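Lysozyme (PDB 6UKC) probably hydrolyses the beta-1,4 linkages between N-acetylmuramic acid and N-acetylglucosamine in peptidoglycan, and those of chitodextrins, as a C-type lysozyme of innate immunity. Local coordinates at residues Glu35-Phe40 with Trp114-Ser119. Sequence-based numbering, arbitrary orientation.
Sequences EFESSF and WVAYNS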
# COMPACT_ATOMS: atom_id res chain seq x y z
N GLU A 35 2.77 -2.37 -7.08
CA GLU A 35 2.76 -2.68 -8.53
C GLU A 35 1.33 -3.05 -8.91
O GLU A 35 0.75 -2.40 -9.82
CB GLU A 35 3.72 -3.81 -8.92
CG GLU A 35 3.91 -3.86 -10.42
CD GLU A 35 4.73 -4.99 -10.99
OE1 GLU A 35 4.35 -5.44 -12.05
OE2 GLU A 35 5.76 -5.39 -10.40
N PHE A 36 0.74 -4.02 -8.21
CA PHE A 36 -0.49 -4.71 -8.68
C PHE A 36 -1.73 -3.98 -8.17
O PHE A 36 -2.77 -4.22 -8.78
CB PHE A 36 -0.45 -6.20 -8.35
CG PHE A 36 0.68 -6.87 -9.09
CD1 PHE A 36 0.62 -7.05 -10.46
CD2 PHE A 36 1.83 -7.27 -8.42
CE1 PHE A 36 1.66 -7.66 -11.15
CE2 PHE A 36 2.88 -7.87 -9.11
CZ PHE A 36 2.80 -8.06 -10.47
N GLU A 37 -1.62 -3.09 -7.18
CA GLU A 37 -2.79 -2.28 -6.76
C GLU A 37 -2.90 -1.06 -7.67
O GLU A 37 -4.04 -0.72 -7.99
CB GLU A 37 -2.76 -1.92 -5.28
CG GLU A 37 -2.95 -3.10 -4.36
CD GLU A 37 -4.37 -3.58 -4.23
OE1 GLU A 37 -4.60 -4.59 -3.54
OE2 GLU A 37 -5.24 -2.91 -4.78
N SER A 38 -1.80 -0.44 -8.11
CA SER A 38 -1.87 0.93 -8.67
C SER A 38 -0.85 1.23 -9.77
O SER A 38 -0.86 2.37 -10.24
CB SER A 38 -1.68 1.93 -7.57
OG SER A 38 -0.34 1.87 -7.09
N SER A 39 0.02 0.28 -10.15
CA SER A 39 1.20 0.50 -11.02
C SER A 39 2.06 1.65 -10.47
O SER A 39 2.53 2.48 -11.26
CB SER A 39 0.78 0.75 -12.42
OG SER A 39 -0.06 -0.30 -12.85
N PHE A 40 2.21 1.70 -9.14
CA PHE A 40 3.04 2.69 -8.39
C PHE A 40 2.63 4.13 -8.74
O PHE A 40 3.51 5.05 -8.68
CB PHE A 40 4.53 2.53 -8.71
CG PHE A 40 5.05 1.12 -8.69
CD1 PHE A 40 5.45 0.53 -7.49
CD2 PHE A 40 5.17 0.40 -9.87
CE1 PHE A 40 5.99 -0.75 -7.49
CE2 PHE A 40 5.72 -0.87 -9.86
CZ PHE A 40 6.12 -1.45 -8.67
N TRP A 114 -5.05 -6.79 1.35
CA TRP A 114 -4.92 -6.35 -0.07
C TRP A 114 -5.26 -7.50 -1.03
O TRP A 114 -4.62 -8.56 -0.95
CB TRP A 114 -3.51 -5.83 -0.34
CG TRP A 114 -3.30 -4.43 0.15
CD1 TRP A 114 -3.54 -3.28 -0.54
CD2 TRP A 114 -2.81 -4.04 1.44
NE1 TRP A 114 -3.24 -2.20 0.23
CE2 TRP A 114 -2.77 -2.63 1.45
CE3 TRP A 114 -2.37 -4.73 2.58
CZ2 TRP A 114 -2.34 -1.91 2.55
CZ3 TRP A 114 -1.94 -4.01 3.67
CH2 TRP A 114 -1.92 -2.61 3.65
N VAL A 115 -6.20 -7.23 -1.96
CA VAL A 115 -6.61 -8.17 -3.04
C VAL A 115 -5.36 -8.49 -3.87
O VAL A 115 -5.13 -9.68 -4.12
CB VAL A 115 -7.78 -7.60 -3.87
CG1 VAL A 115 -8.24 -8.56 -4.95
CG2 VAL A 115 -8.96 -7.23 -2.98
N ALA A 116 -4.53 -7.51 -4.22
CA ALA A 116 -3.31 -7.74 -5.04
C ALA A 116 -2.35 -8.67 -4.30
O ALA A 116 -1.66 -9.48 -4.97
CB ALA A 116 -2.63 -6.44 -5.42
N TYR A 117 -2.27 -8.55 -2.97
CA TYR A 117 -1.34 -9.37 -2.15
C TYR A 117 -1.77 -10.84 -2.26
O TYR A 117 -0.91 -11.69 -2.51
CB TYR A 117 -1.24 -8.91 -0.69
CG TYR A 117 -0.40 -9.86 0.13
CD1 TYR A 117 0.98 -9.82 0.09
CD2 TYR A 117 -1.00 -10.86 0.88
CE1 TYR A 117 1.76 -10.72 0.81
CE2 TYR A 117 -0.24 -11.77 1.61
CZ TYR A 117 1.14 -11.70 1.57
OH TYR A 117 1.88 -12.58 2.29
N ASN A 118 -3.07 -11.09 -2.13
CA ASN A 118 -3.66 -12.44 -2.07
C ASN A 118 -3.48 -13.12 -3.44
O ASN A 118 -3.22 -14.33 -3.45
CB ASN A 118 -5.11 -12.38 -1.58
CG ASN A 118 -5.22 -11.94 -0.13
OD1 ASN A 118 -4.31 -12.18 0.67
ND2 ASN A 118 -6.31 -11.28 0.22
N SER A 119 -3.54 -12.37 -4.55
CA SER A 119 -3.50 -12.97 -5.91
C SER A 119 -2.08 -12.97 -6.47
O SER A 119 -1.76 -13.88 -7.23
CB SER A 119 -4.45 -12.26 -6.82
OG SER A 119 -4.26 -10.87 -6.69
O HOH W 1 -6.87 -4.29 -2.17
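E37 reaches from the last turn of helix 24-38 to the N-terminal end of helix 115-121, where its OE1 accepts a hydrogen bond from the backbone N of A116 (3.0 Å). The N-H points nearly straight at OE1 but meets it from above the carboxylate plane, 48° out of it. A water also grips this oxygen: it donates to E37 OE1 at 2.7 Å and accepts from V115 N, which is itself poorly angled for a direct bond. The side chain bends about its CB-CG bond (chi2 -77°), and this turns the carboxylate across the A116 methyl, with E37 CG 3.5 Å from A116 CB. Beyond the polar pair, F36 CB rests on A116 CB, at 3.7 Å. E37 holds the position of the glutamate that serves as general acid in C-type lysozymes, consistent with that role here. The indole of W114, the N-cap residue, meets the carboxylate edge-on: W114 CD1 lies 3.4 Å from E37 OE1, with the two planes 66° apart. Its NE1 is hydrogen-bonded to the carbonyl of F58 and W30 packs edge-to-face, which would restrain the ring's rotation. Further along helix 115-121, S119 OG and S119 N both bond to V115 O.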